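Local atomic coordinates of thiosulfate sulfurtransferase (Pseudomonas aeruginosa, PDB entry 1YT8), a protein that probably transfers sulfur from thiosulfate to cyanide, the detoxifying reaction of the rhodaneses, and is built as a chain of four rhodanese-like domains. Residues Phe109-Val114 against Arg491-Gly496; Pro115-Gly120 against Leu310-Asp315; Glu121-Glu126 against Ser199-Gln204; His316-Arg321 against Met345-Ala350. One frame throughout, in Å; residues are numbered along the deposited sequence.

Following the chain from its N terminus, three of the contacts open one after another, in the loop 109-114 and along helix 114-127, and they close in reverse order. Interaction 3 closes first, at helix 197-208 of the second rhodanese-like domain. Interaction 2 closes next, at the end of helix 307-312 in the third, and interaction 1 last, in the late loop 491-496. Each of these loops thus encloses the one before it, and none cross. Interaction 4 opens just after interaction 2 has closed and ends at 345-350; it stays within the third domain and within the span of interaction 1. Helix 114-127 therefore ties distant parts of the chain together, and K117 links interactions 1 and 2.

Interaction 1 of 4, residues Phe109-Val114 against Arg491-Gly496; sequences FRDVNV and RRPYEG
Y494 CG (chi1 57°) and V112 CG2 (CG1 at chi1 -60°) each sit between their own backbone N and carbonyl carbon, which turns ring and methyl toward each other, V112 CG2 lying 3.4 Å from Y494 OH. The same methyl is 3.9 Å from R492 NE, the valine crossing the arginine at about a right angle. R492 lays its CB over one face of the Y494 ring, while D111 OD1 sits at the ring edge, 3.9 Å from Y494 CE2, with carboxylate and ring planes 26° apart. The contact, its touching residues all buried, sets the loop between helices 97-103 and 114-127 against a type I turn, R492 to E495, in the late loop before helix 501-512.

Polar linkage runs through water. N113 OD1 accepts from two waters: one, 2.8 Å from N113 OD1, reaches Y494 OH; the other, 2.7 Å from N113 OD1, accepts a longish hydrogen bond from R492 NH2. N113 ND2 binds D315, R492 NH2 also pairs with E32, and D111 OD1, held by V112 N at 2.7 Å, forms a salt bridge with K117. A sulfite about 5 Å from the Y494 side chain probably comes from the crystallisation liquor, though it may mark a pocket. The loops are thus joined by van der Waals contact of the V112 methyl with Y494 and R492, and by water bridges, the charges of D111 and R492 probably being neutralised elsewhere.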
loop_
_atom_site.group_PDB
_atom_site.type_symbol
_atom_site.label_atom_id
_atom_site.label_comp_id
_atom_site.label_asym_id
_atom_site.label_seq_id
_atom_site.Cartn_x
_atom_site.Cartn_y
_atom_site.Cartn_z
ATOM N N PHE A 109 -12.774 11.089 -5.164
ATOM C CA PHE A 109 -13.033 9.733 -4.693
ATOM C C PHE A 109 -12.735 9.569 -3.212
ATOM O O PHE A 109 -11.888 10.269 -2.659
ATOM C CB PHE A 109 -12.145 8.744 -5.456
ATOM C CG PHE A 109 -12.413 8.684 -6.935
ATOM C CD1 PHE A 109 -13.167 7.647 -7.472
ATOM C CD2 PHE A 109 -11.882 9.644 -7.793
ATOM C CE1 PHE A 109 -13.389 7.559 -8.847
ATOM C CE2 PHE A 109 -12.098 9.569 -9.173
ATOM C CZ PHE A 109 -12.853 8.523 -9.701
ATOM N N ARG A 110 -13.426 8.638 -2.567
ATOM C CA ARG A 110 -13.150 8.372 -1.162
ATOM C C ARG A 110 -12.443 7.024 -1.105
ATOM O O ARG A 110 -12.238 6.382 -2.142
ATOM C CB ARG A 110 -14.432 8.336 -0.323
ATOM C CG ARG A 110 -15.463 7.333 -0.784
ATOM C CD ARG A 110 -16.531 7.110 0.285
ATOM N NE ARG A 110 -16.000 6.390 1.441
ATOM C CZ ARG A 110 -15.615 6.959 2.580
ATOM N NH1 ARG A 110 -15.700 8.275 2.741
ATOM N NH2 ARG A 110 -15.135 6.206 3.562
ATOM N N ASP A 111 -12.072 6.614 0.106
ATOM C CA ASP A 111 -11.370 5.358 0.370
ATOM C C ASP A 111 -9.915 5.396 -0.096
ATOM O O ASP A 111 -9.387 6.467 -0.403
ATOM C CB ASP A 111 -12.106 4.173 -0.275
ATOM C CG ASP A 111 -12.037 2.917 0.577
ATOM O OD1 ASP A 111 -10.999 2.224 0.560
ATOM O OD2 ASP A 111 -13.021 2.631 1.288
ATOM N N VAL A 112 -9.267 4.231 -0.132
ATOM C CA VAL A 112 -7.862 4.143 -0.540
ATOM C C VAL A 112 -7.640 3.167 -1.701
ATOM O O VAL A 112 -8.484 2.310 -1.966
ATOM C CB VAL A 112 -6.970 3.709 0.650
ATOM C CG1 VAL A 112 -7.087 4.715 1.784
ATOM C CG2 VAL A 112 -7.382 2.315 1.135
ATOM N N ASN A 113 -6.500 3.309 -2.379
ATOM C CA ASN A 113 -6.125 2.462 -3.521
ATOM C C ASN A 113 -7.264 2.438 -4.542
ATOM O O ASN A 113 -7.604 1.391 -5.104
ATOM C CB ASN A 113 -5.821 1.035 -3.045
ATOM C CG ASN A 113 -4.882 1.002 -1.843
ATOM O OD1 ASN A 113 -5.171 0.341 -0.846
ATOM N ND2 ASN A 113 -3.756 1.707 -1.934
ATOM N N VAL A 114 -7.827 3.615 -4.795
ATOM C CA VAL A 114 -8.960 3.755 -5.702
ATOM C C VAL A 114 -8.720 3.314 -7.147
ATOM O O VAL A 114 -9.565 2.631 -7.728
ATOM C CB VAL A 114 -9.499 5.202 -5.656
ATOM C CG1 VAL A 114 -10.728 5.342 -6.548
ATOM C CG2 VAL A 114 -9.864 5.551 -4.213
ATOM N N ARG A 491 -10.016 3.698 8.698
ATOM C CA ARG A 491 -10.589 2.432 9.145
ATOM C C ARG A 491 -11.183 1.694 7.945
ATOM O O ARG A 491 -12.343 1.889 7.594
ATOM C CB ARG A 491 -11.674 2.699 10.192
ATOM C CG ARG A 491 -12.234 1.460 10.866
ATOM C CD ARG A 491 -13.315 1.841 11.873
ATOM N NE ARG A 491 -13.821 0.692 12.620
ATOM C CZ ARG A 491 -14.783 0.764 13.536
ATOM N NH1 ARG A 491 -15.345 1.933 13.819
ATOM N NH2 ARG A 491 -15.188 -0.331 14.168
ATOM N N ARG A 492 -10.375 0.851 7.311
ATOM C CA ARG A 492 -10.822 0.094 6.150
ATOM C C ARG A 492 -11.918 -0.907 6.531
ATOM O O ARG A 492 -11.706 -1.793 7.356
ATOM C CB ARG A 492 -9.623 -0.628 5.526
ATOM C CG ARG A 492 -8.526 0.323 5.031
ATOM C CD ARG A 492 -7.184 -0.383 4.958
ATOM N NE ARG A 492 -6.148 0.390 4.270
ATOM C CZ ARG A 492 -5.596 1.509 4.732
ATOM N NH1 ARG A 492 -5.972 2.020 5.898
ATOM N NH2 ARG A 492 -4.652 2.116 4.024
ATOM N N PRO A 493 -13.109 -0.777 5.928
ATOM C CA PRO A 493 -14.234 -1.673 6.216
ATOM C C PRO A 493 -13.953 -3.114 5.809
ATOM O O PRO A 493 -14.648 -4.032 6.235
ATOM C CB PRO A 493 -15.379 -1.070 5.398
ATOM C CG PRO A 493 -15.005 0.368 5.280
ATOM C CD PRO A 493 -13.527 0.293 5.007
ATOM N N TYR A 494 -12.927 -3.308 4.985
ATOM C CA TYR A 494 -12.573 -4.642 4.516
ATOM C C TYR A 494 -11.403 -5.280 5.261
ATOM O O TYR A 494 -10.834 -6.271 4.801
ATOM C CB TYR A 494 -12.289 -4.604 3.010
ATOM C CG TYR A 494 -11.203 -3.635 2.623
ATOM C CD1 TYR A 494 -9.885 -4.058 2.474
ATOM C CD2 TYR A 494 -11.495 -2.291 2.392
ATOM C CE1 TYR A 494 -8.878 -3.168 2.096
ATOM C CE2 TYR A 494 -10.498 -1.391 2.020
ATOM C CZ TYR A 494 -9.193 -1.838 1.870
ATOM O OH TYR A 494 -8.208 -0.966 1.475
ATOM N N GLU A 495 -11.037 -4.705 6.404
ATOM C CA GLU A 495 -9.965 -5.260 7.227
ATOM C C GLU A 495 -10.533 -5.457 8.629
ATOM O O GLU A 495 -11.224 -4.584 9.147
ATOM C CB GLU A 495 -8.754 -4.319 7.294
ATOM C CG GLU A 495 -8.090 -4.045 5.951
ATOM C CD GLU A 495 -6.688 -3.465 6.096
ATOM O OE1 GLU A 495 -6.369 -2.914 7.173
ATOM O OE2 GLU A 495 -5.910 -3.550 5.124
ATOM N N GLY A 496 -10.259 -6.609 9.230
ATOM C CA GLY A 496 -10.762 -6.874 10.567
ATOM C C GLY A 496 -12.212 -7.325 10.589
ATOM O O GLY A 496 -12.900 -7.305 9.567
HETATM O O HOH W 1 -6.509 -2.049 -0.293
HETATM O O HOH W 2 -4.258 -0.028 1.617
#

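Interaction 2 of 4, residues Pro115-Gly120 against Leu310-Asp315; sequences PSKAFG and LVQETD
Where S116 faces Q312, their CA atoms 5.4 Å apart, the opening turn of helix 114-127 runs up against the last turn of helix 307-312, just before the chain breaks helical geometry at E313. The second of these helices belongs to a rhodanese-like domain, whose five-stranded parallel sheet has the order 1-5-4-2-3, and the contact exploits the carbonyl groups at the C-terminal end of helix 307-312.

S116 does most of the work. With OG anti to its own carbonyl carbon (chi1 -63°), the hydroxyl faces the helix end and donates to V311 O at 2.9 Å, tilted 33° from the plane of that carbonyl. The next carbonyl is close as well, S116 CB lying 3.1 Å from Q312 O. On its acceptor side the hydroxyl accepts a hydrogen bond from a water, 2.7 Å from S116 OG, that also donates to D315 OD1 at 2.9 Å. The turn has its own brace, T314 OG1 donating to L310 O at 2.7 Å.

K117 is extended beyond CG, and its CE comes within 3.7 Å of Q312 NE2; its ammonium goes on to Y507 and D111. Q312, which lines the sulfite pocket, bends at chi2 (71°), so that a side chain leaving its backbone away from the helix 114-127 segment still brings its amide back alongside the lysine. A second water spans the two backbones, donating to S116 O at 2.8 Å and, by a longer bond, to V311 O.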
loop_
_atom_site.group_PDB
_atom_site.type_symbol
_atom_site.label_atom_id
_atom_site.label_comp_id
_atom_site.label_asym_id
_atom_site.label_seq_id
_atom_site.Cartn_x
_atom_site.Cartn_y
_atom_site.Cartn_z
ATOM N N PRO A 115 -7.580 3.692 -7.749
ATOM C CA PRO A 115 -7.369 3.250 -9.132
ATOM C C PRO A 115 -7.441 1.724 -9.236
ATOM O O PRO A 115 -8.086 1.176 -10.137
ATOM C CB PRO A 115 -5.977 3.786 -9.455
ATOM C CG PRO A 115 -5.924 5.061 -8.657
ATOM C CD PRO A 115 -6.523 4.630 -7.327
ATOM N N SER A 116 -6.785 1.042 -8.302
ATOM C CA SER A 116 -6.777 -0.418 -8.289
ATOM C C SER A 116 -8.166 -1.019 -8.109
ATOM O O SER A 116 -8.530 -1.983 -8.791
ATOM C CB SER A 116 -5.859 -0.933 -7.177
ATOM O OG SER A 116 -4.517 -0.536 -7.391
ATOM N N LYS A 117 -8.941 -0.459 -7.186
ATOM C CA LYS A 117 -10.281 -0.971 -6.920
ATOM C C LYS A 117 -11.273 -0.632 -8.026
ATOM O O LYS A 117 -12.128 -1.451 -8.374
ATOM C CB LYS A 117 -10.782 -0.444 -5.577
ATOM C CG LYS A 117 -9.891 -0.839 -4.415
ATOM C CD LYS A 117 -10.364 -0.220 -3.116
ATOM C CE LYS A 117 -9.491 -0.668 -1.957
ATOM N NZ LYS A 117 -9.928 -0.027 -0.683
ATOM N N ALA A 118 -11.164 0.575 -8.569
ATOM C CA ALA A 118 -12.046 0.996 -9.650
ATOM C C ALA A 118 -11.747 0.123 -10.864
ATOM O O ALA A 118 -12.655 -0.274 -11.601
ATOM C CB ALA A 118 -11.808 2.463 -9.977
ATOM N N PHE A 119 -10.468 -0.178 -11.073
ATOM C CA PHE A 119 -10.081 -1.029 -12.194
ATOM C C PHE A 119 -10.704 -2.415 -12.030
ATOM O O PHE A 119 -11.155 -3.020 -13.000
ATOM C CB PHE A 119 -8.559 -1.180 -12.283
ATOM C CG PHE A 119 -8.120 -2.160 -13.341
ATOM C CD1 PHE A 119 -8.275 -1.860 -14.692
ATOM C CD2 PHE A 119 -7.600 -3.400 -12.987
ATOM C CE1 PHE A 119 -7.920 -2.786 -15.682
ATOM C CE2 PHE A 119 -7.242 -4.334 -13.966
ATOM C CZ PHE A 119 -7.405 -4.022 -15.320
ATOM N N GLY A 120 -10.724 -2.915 -10.797
ATOM C CA GLY A 120 -11.304 -4.222 -10.548
ATOM C C GLY A 120 -12.759 -4.282 -10.979
ATOM O O GLY A 120 -13.212 -5.272 -11.567
ATOM N N LEU A 310 0.819 -5.523 -5.163
ATOM C CA LEU A 310 1.326 -4.467 -6.042
ATOM C C LEU A 310 0.156 -4.026 -6.922
ATOM O O LEU A 310 -0.023 -2.838 -7.210
ATOM C CB LEU A 310 2.468 -4.986 -6.918
ATOM C CG LEU A 310 3.007 -4.027 -7.992
ATOM C CD1 LEU A 310 3.514 -2.744 -7.350
ATOM C CD2 LEU A 310 4.131 -4.708 -8.764
ATOM N N VAL A 311 -0.648 -4.999 -7.336
ATOM C CA VAL A 311 -1.806 -4.730 -8.172
ATOM C C VAL A 311 -2.926 -4.063 -7.366
ATOM O O VAL A 311 -3.667 -3.236 -7.896
ATOM C CB VAL A 311 -2.321 -6.041 -8.820
ATOM C CG1 VAL A 311 -3.630 -5.794 -9.580
ATOM C CG2 VAL A 311 -1.256 -6.582 -9.786
ATOM N N GLN A 312 -3.026 -4.407 -6.083
ATOM C CA GLN A 312 -4.062 -3.862 -5.198
ATOM C C GLN A 312 -3.742 -2.482 -4.603
ATOM O O GLN A 312 -4.636 -1.653 -4.452
ATOM C CB GLN A 312 -4.331 -4.855 -4.059
ATOM C CG GLN A 312 -5.324 -4.389 -2.996
ATOM C CD GLN A 312 -6.762 -4.337 -3.491
ATOM O OE1 GLN A 312 -7.084 -4.836 -4.573
ATOM N NE2 GLN A 312 -7.638 -3.743 -2.688
ATOM N N GLU A 313 -2.477 -2.238 -4.266
ATOM C CA GLU A 313 -2.079 -0.961 -3.661
ATOM C C GLU A 313 -0.990 -0.282 -4.491
ATOM O O GLU A 313 -0.018 0.241 -3.949
ATOM C CB GLU A 313 -1.552 -1.196 -2.237
ATOM C CG GLU A 313 -2.432 -2.090 -1.365
ATOM C CD GLU A 313 -1.885 -2.263 0.048
ATOM O OE1 GLU A 313 -0.646 -2.350 0.203
ATOM O OE2 GLU A 313 -2.692 -2.326 1.003
ATOM N N THR A 314 -1.175 -0.280 -5.806
ATOM C CA THR A 314 -0.205 0.288 -6.738
ATOM C C THR A 314 0.325 1.682 -6.380
ATOM O O THR A 314 1.522 1.951 -6.511
ATOM C CB THR A 314 -0.800 0.325 -8.165
ATOM O OG1 THR A 314 -1.489 -0.908 -8.427
ATOM C CG2 THR A 314 0.299 0.495 -9.199
ATOM N N ASP A 315 -0.563 2.559 -5.924
ATOM C CA ASP A 315 -0.185 3.926 -5.578
ATOM C C ASP A 315 0.734 4.076 -4.360
ATOM O O ASP A 315 1.318 5.143 -4.152
ATOM C CB ASP A 315 -1.445 4.775 -5.389
ATOM C CG ASP A 315 -2.349 4.235 -4.304
ATOM O OD1 ASP A 315 -2.884 3.117 -4.475
ATOM O OD2 ASP A 315 -2.518 4.930 -3.279
HETATM O O HOH W 3 -6.665 -4.073 -8.959
HETATM O O HOH W 4 -4.118 2.107 -6.856
#

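Interaction 3 of 4, residues Glu121-Glu126 against Ser199-Gln204; sequences ELVEAE and SIIGTQ
E121 OE2 and E124 OE1 together grip the guanidinium of R196, in salt bridges to its NE and NH2 respectively, and the two glutamates flank I200 CD1, which lies 4.0 Å from E121 OE2 and 4.1 Å from E124 CB. E121 gets there by a bend at chi2 (-55°), whereas E124 is extended beyond CG. The axes of the two helical segments approach to 9.3 Å and cross at 50°.

I200 makes the largest share of the contact. Besides the reach of its CD1 across E124, its CG2 faces V123 CG1 at 4.1 Å. V123 splits its two methyls: CG1, anti to the backbone N, meets Q204 CG at 3.7 Å, and CG2 faces I201 CD1 at 4.2 Å.

Helix 197-208 follows the loop that comes after the fourth strand of this rhodanese-like domain, which in the family is the active-site loop; here C193 to R198, with Q312, line the pocket that holds a sulfite ion in the crystal. Since R196 belongs to that loop, E121 and E124 are second-shell residues of the pocket. Within helix 197-208, S199 O accepts from T203 twice, from opposite faces of its plane: OG1 of T203 donates to S199 O at 2.8 Å, and the N of T203 forms the ordinary helix bond. W341, from helix 334-344, touches V123, I201 and Q204.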
loop_
_atom_site.group_PDB
_atom_site.type_symbol
_atom_site.label_atom_id
_atom_site.label_comp_id
_atom_site.label_asym_id
_atom_site.label_seq_id
_atom_site.Cartn_x
_atom_site.Cartn_y
_atom_site.Cartn_z
ATOM N N GLU A 121 -13.497 -3.216 -10.693
ATOM C CA GLU A 121 -14.901 -3.161 -11.066
ATOM C C GLU A 121 -15.037 -3.103 -12.585
ATOM O O GLU A 121 -15.978 -3.667 -13.145
ATOM C CB GLU A 121 -15.580 -1.946 -10.425
ATOM C CG GLU A 121 -15.673 -2.004 -8.894
ATOM C CD GLU A 121 -16.365 -3.261 -8.381
ATOM O OE1 GLU A 121 -17.363 -3.694 -9.002
ATOM O OE2 GLU A 121 -15.921 -3.810 -7.347
ATOM N N LEU A 122 -14.100 -2.423 -13.243
ATOM C CA LEU A 122 -14.110 -2.310 -14.704
ATOM C C LEU A 122 -13.915 -3.685 -15.341
ATOM O O LEU A 122 -14.544 -4.005 -16.358
ATOM C CB LEU A 122 -13.002 -1.365 -15.178
ATOM C CG LEU A 122 -12.941 -1.085 -16.685
ATOM C CD1 LEU A 122 -14.220 -0.364 -17.123
ATOM C CD2 LEU A 122 -11.726 -0.227 -17.001
ATOM N N VAL A 123 -13.038 -4.492 -14.748
ATOM C CA VAL A 123 -12.787 -5.833 -15.257
ATOM C C VAL A 123 -14.074 -6.661 -15.216
ATOM O O VAL A 123 -14.434 -7.294 -16.215
ATOM C CB VAL A 123 -11.659 -6.544 -14.453
ATOM C CG1 VAL A 123 -11.538 -8.003 -14.881
ATOM C CG2 VAL A 123 -10.322 -5.834 -14.692
ATOM N N GLU A 124 -14.779 -6.653 -14.084
ATOM C CA GLU A 124 -16.017 -7.424 -13.992
ATOM C C GLU A 124 -17.061 -6.893 -14.963
ATOM O O GLU A 124 -17.781 -7.664 -15.600
ATOM C CB GLU A 124 -16.611 -7.392 -12.577
ATOM C CG GLU A 124 -17.780 -8.372 -12.423
ATOM C CD GLU A 124 -18.439 -8.328 -11.056
ATOM O OE1 GLU A 124 -19.154 -7.346 -10.767
ATOM O OE2 GLU A 124 -18.238 -9.277 -10.271
ATOM N N ALA A 125 -17.148 -5.573 -15.074
ATOM C CA ALA A 125 -18.121 -4.962 -15.976
ATOM C C ALA A 125 -17.862 -5.356 -17.432
ATOM O O ALA A 125 -18.797 -5.635 -18.188
ATOM C CB ALA A 125 -18.083 -3.444 -15.829
ATOM N N GLU A 126 -16.590 -5.391 -17.817
ATOM C CA GLU A 126 -16.211 -5.721 -19.187
ATOM C C GLU A 126 -16.145 -7.205 -19.520
ATOM O O GLU A 126 -16.531 -7.614 -20.617
ATOM C CB GLU A 126 -14.856 -5.091 -19.522
ATOM C CG GLU A 126 -14.854 -3.572 -19.508
ATOM C CD GLU A 126 -15.824 -2.985 -20.509
ATOM O OE1 GLU A 126 -15.665 -3.254 -21.718
ATOM O OE2 GLU A 126 -16.747 -2.257 -20.088
ATOM N N SER A 199 -10.657 -10.564 -5.488
ATOM C CA SER A 199 -11.338 -11.786 -5.915
ATOM C C SER A 199 -11.653 -11.712 -7.408
ATOM O O SER A 199 -11.597 -12.725 -8.110
ATOM C CB SER A 199 -12.629 -12.025 -5.114
ATOM O OG SER A 199 -13.672 -11.137 -5.490
ATOM N N ILE A 200 -11.982 -10.516 -7.894
ATOM C CA ILE A 200 -12.285 -10.322 -9.314
ATOM C C ILE A 200 -11.000 -10.486 -10.132
ATOM O O ILE A 200 -10.972 -11.206 -11.132
ATOM C CB ILE A 200 -12.870 -8.909 -9.585
ATOM C CG1 ILE A 200 -14.249 -8.776 -8.935
ATOM C CG2 ILE A 200 -12.981 -8.665 -11.093
ATOM C CD1 ILE A 200 -14.784 -7.347 -8.898
ATOM N N ILE A 201 -9.939 -9.812 -9.701
ATOM C CA ILE A 201 -8.655 -9.882 -10.386
ATOM C C ILE A 201 -8.112 -11.312 -10.364
ATOM O O ILE A 201 -7.581 -11.799 -11.365
ATOM C CB ILE A 201 -7.621 -8.931 -9.728
ATOM C CG1 ILE A 201 -8.100 -7.478 -9.834
ATOM C CG2 ILE A 201 -6.259 -9.093 -10.387
ATOM C CD1 ILE A 201 -8.255 -6.981 -11.263
ATOM N N GLY A 202 -8.257 -11.987 -9.227
ATOM C CA GLY A 202 -7.773 -13.350 -9.115
ATOM C C GLY A 202 -8.545 -14.318 -9.995
ATOM O O GLY A 202 -7.962 -15.184 -10.648
ATOM N N THR A 203 -9.866 -14.180 -10.011
ATOM C CA THR A 203 -10.695 -15.056 -10.828
ATOM C C THR A 203 -10.398 -14.819 -12.304
ATOM O O THR A 203 -10.205 -15.766 -13.063
ATOM C CB THR A 203 -12.191 -14.811 -10.565
ATOM O OG1 THR A 203 -12.485 -15.104 -9.194
ATOM C CG2 THR A 203 -13.051 -15.702 -11.458
ATOM N N GLN A 204 -10.339 -13.554 -12.704
ATOM C CA GLN A 204 -10.074 -13.240 -14.099
ATOM C C GLN A 204 -8.648 -13.635 -14.494
ATOM O O GLN A 204 -8.396 -13.962 -15.652
ATOM C CB GLN A 204 -10.334 -11.753 -14.381
ATOM C CG GLN A 204 -10.447 -11.442 -15.883
ATOM C CD GLN A 204 -11.546 -12.252 -16.575
ATOM O OE1 GLN A 204 -11.321 -12.857 -17.628
ATOM N NE2 GLN A 204 -12.735 -12.261 -15.990
#

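Interaction 4 of 4, residues His316-Arg321 against Met345-Ala350; sequences HVASVR and MGWQVA
R321 leaves its backbone with CG anti to N, and from CB the chain turns at chi2 (58°) to run over W347. CD is the first atom to touch the indole, 4.2 Å from W347 CZ2. Beyond NE, the guanidinium stands almost upright on the indole, the two planes 78° apart, and CZ lies 4.7 Å from the centroid of the five-membered ring, over its face, in a cation-pi contact. The lowest nitrogen, R321 NH1, comes to 3.2 Å from W347 CE2. It also donates to the carbonyl of selenomethionine M345, with NH1 to M345 O at 3.1 Å, and at the tip NH2 donates to the same M345 O at 3.0 Å. The acceptor is gripped by both nitrogens end-on, lying in the guanidinium plane, and this fixes the rotation of that group.

The indole is held from other sides too. A318 CB packs on W347 CH2 at 3.7 Å, and V320 O lies at the ring edge, 3.3 Å from W347 CZ3. M345 is the first residue past helix 334-344, which a Schellman motif closes with G346 at positive phi before the chain enters strand 348-352 of this rhodanese-like domain. Lying just past the helix C terminus, M345 O probably carries some extra negative potential, so the paired N-H groups on it and the aromatic face beneath NH1 would both be expected to favour the arginine cation.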
loop_
_atom_site.group_PDB
_atom_site.type_symbol
_atom_site.label_atom_id
_atom_site.label_comp_id
_atom_site.label_asym_id
_atom_site.label_seq_id
_atom_site.Cartn_x
_atom_site.Cartn_y
_atom_site.Cartn_z
ATOM N N HIS A 316 0.865 3.023 -3.556
ATOM C CA HIS A 316 1.741 3.078 -2.388
ATOM C C HIS A 316 3.202 2.940 -2.809
ATOM O O HIS A 316 4.108 3.334 -2.074
ATOM C CB HIS A 316 1.426 1.946 -1.400
ATOM C CG HIS A 316 0.151 2.133 -0.637
ATOM N ND1 HIS A 316 -0.179 1.358 0.454
ATOM C CD2 HIS A 316 -0.880 2.995 -0.809
ATOM C CE1 HIS A 316 -1.356 1.733 0.922
ATOM N NE2 HIS A 316 -1.803 2.725 0.172
ATOM N N VAL A 317 3.416 2.374 -3.994
ATOM C CA VAL A 317 4.758 2.135 -4.522
ATOM C C VAL A 317 5.056 3.000 -5.746
ATOM O O VAL A 317 6.017 3.771 -5.758
ATOM C CB VAL A 317 4.919 0.645 -4.903
ATOM C CG1 VAL A 317 6.330 0.373 -5.404
ATOM C CG2 VAL A 317 4.591 -0.232 -3.695
ATOM N N ALA A 318 4.236 2.852 -6.778
ATOM C CA ALA A 318 4.395 3.626 -8.006
ATOM C C ALA A 318 3.495 4.849 -7.901
ATOM O O ALA A 318 2.420 4.904 -8.500
ATOM C CB ALA A 318 4.008 2.778 -9.212
ATOM N N SER A 319 3.949 5.828 -7.127
ATOM C CA SER A 319 3.197 7.050 -6.896
ATOM C C SER A 319 3.309 8.063 -8.030
ATOM O O SER A 319 2.521 9.006 -8.109
ATOM C CB SER A 319 3.646 7.676 -5.572
ATOM O OG SER A 319 3.474 6.740 -4.517
ATOM N N VAL A 320 4.293 7.873 -8.900
ATOM C CA VAL A 320 4.473 8.760 -10.039
ATOM C C VAL A 320 3.675 8.174 -11.199
ATOM O O VAL A 320 4.095 7.199 -11.821
ATOM C CB VAL A 320 5.958 8.858 -10.451
ATOM C CG1 VAL A 320 6.092 9.692 -11.720
ATOM C CG2 VAL A 320 6.773 9.476 -9.317
ATOM N N ARG A 321 2.513 8.760 -11.474
ATOM C CA ARG A 321 1.671 8.293 -12.568
ATOM C C ARG A 321 2.417 8.618 -13.859
ATOM O O ARG A 321 2.868 9.749 -14.052
ATOM C CB ARG A 321 0.316 9.007 -12.532
ATOM C CG ARG A 321 -0.702 8.489 -13.541
ATOM C CD ARG A 321 -0.981 6.994 -13.366
ATOM N NE ARG A 321 -2.103 6.570 -14.200
ATOM C CZ ARG A 321 -2.388 5.308 -14.503
ATOM N NH1 ARG A 321 -1.630 4.320 -14.045
ATOM N NH2 ARG A 321 -3.443 5.034 -15.262
HETATM N N MSE A 345 -3.985 -1.281 -16.426
HETATM C CA MSE A 345 -4.270 -0.114 -15.608
HETATM C C MSE A 345 -3.498 1.084 -16.162
HETATM O O MSE A 345 -3.315 2.095 -15.482
HETATM C CB MSE A 345 -3.909 -0.372 -14.142
HETATM C CG MSE A 345 -4.934 -1.240 -13.424
HETATM SE SE MSE A 345 -4.681 -1.283 -11.492
HETATM C CE MSE A 345 -3.166 -2.452 -11.438
ATOM N N GLY A 346 -3.041 0.941 -17.407
ATOM C CA GLY A 346 -2.333 2.010 -18.096
ATOM C C GLY A 346 -0.856 2.225 -17.832
ATOM O O GLY A 346 -0.290 3.211 -18.307
ATOM N N TRP A 347 -0.217 1.324 -17.093
ATOM C CA TRP A 347 1.202 1.490 -16.798
ATOM C C TRP A 347 2.120 0.960 -17.888
ATOM O O TRP A 347 1.796 -0.019 -18.568
ATOM C CB TRP A 347 1.581 0.774 -15.495
ATOM C CG TRP A 347 0.974 1.356 -14.263
ATOM C CD1 TRP A 347 -0.186 0.968 -13.650
ATOM C CD2 TRP A 347 1.482 2.456 -13.504
ATOM N NE1 TRP A 347 -0.431 1.761 -12.554
ATOM C CE2 TRP A 347 0.576 2.685 -12.443
ATOM C CE3 TRP A 347 2.616 3.276 -13.621
ATOM C CZ2 TRP A 347 0.767 3.703 -11.501
ATOM C CZ3 TRP A 347 2.805 4.289 -12.684
ATOM C CH2 TRP A 347 1.883 4.492 -11.637
ATOM N N GLN A 348 3.261 1.622 -18.062
ATOM C CA GLN A 348 4.262 1.137 -18.998
ATOM C C GLN A 348 4.994 0.160 -18.091
ATOM O O GLN A 348 5.582 0.552 -17.077
ATOM C CB GLN A 348 5.206 2.251 -19.452
ATOM C CG GLN A 348 6.465 1.718 -20.132
ATOM C CD GLN A 348 7.249 2.793 -20.858
ATOM O OE1 GLN A 348 7.281 3.950 -20.435
ATOM N NE2 GLN A 348 7.899 2.410 -21.951
ATOM N N VAL A 349 4.945 -1.115 -18.441
ATOM C CA VAL A 349 5.565 -2.127 -17.608
ATOM C C VAL A 349 6.303 -3.184 -18.413
ATOM O O VAL A 349 5.890 -3.562 -19.513
ATOM C CB VAL A 349 4.488 -2.809 -16.723
ATOM C CG1 VAL A 349 3.405 -3.410 -17.602
ATOM C CG2 VAL A 349 5.124 -3.877 -15.836
ATOM N N ALA A 350 7.405 -3.657 -17.846
ATOM C CA ALA A 350 8.220 -4.678 -18.481
ATOM C C ALA A 350 8.528 -5.780 -17.476
ATOM O O ALA A 350 8.516 -5.549 -16.268
ATOM C CB ALA A 350 9.519 -4.061 -18.981
#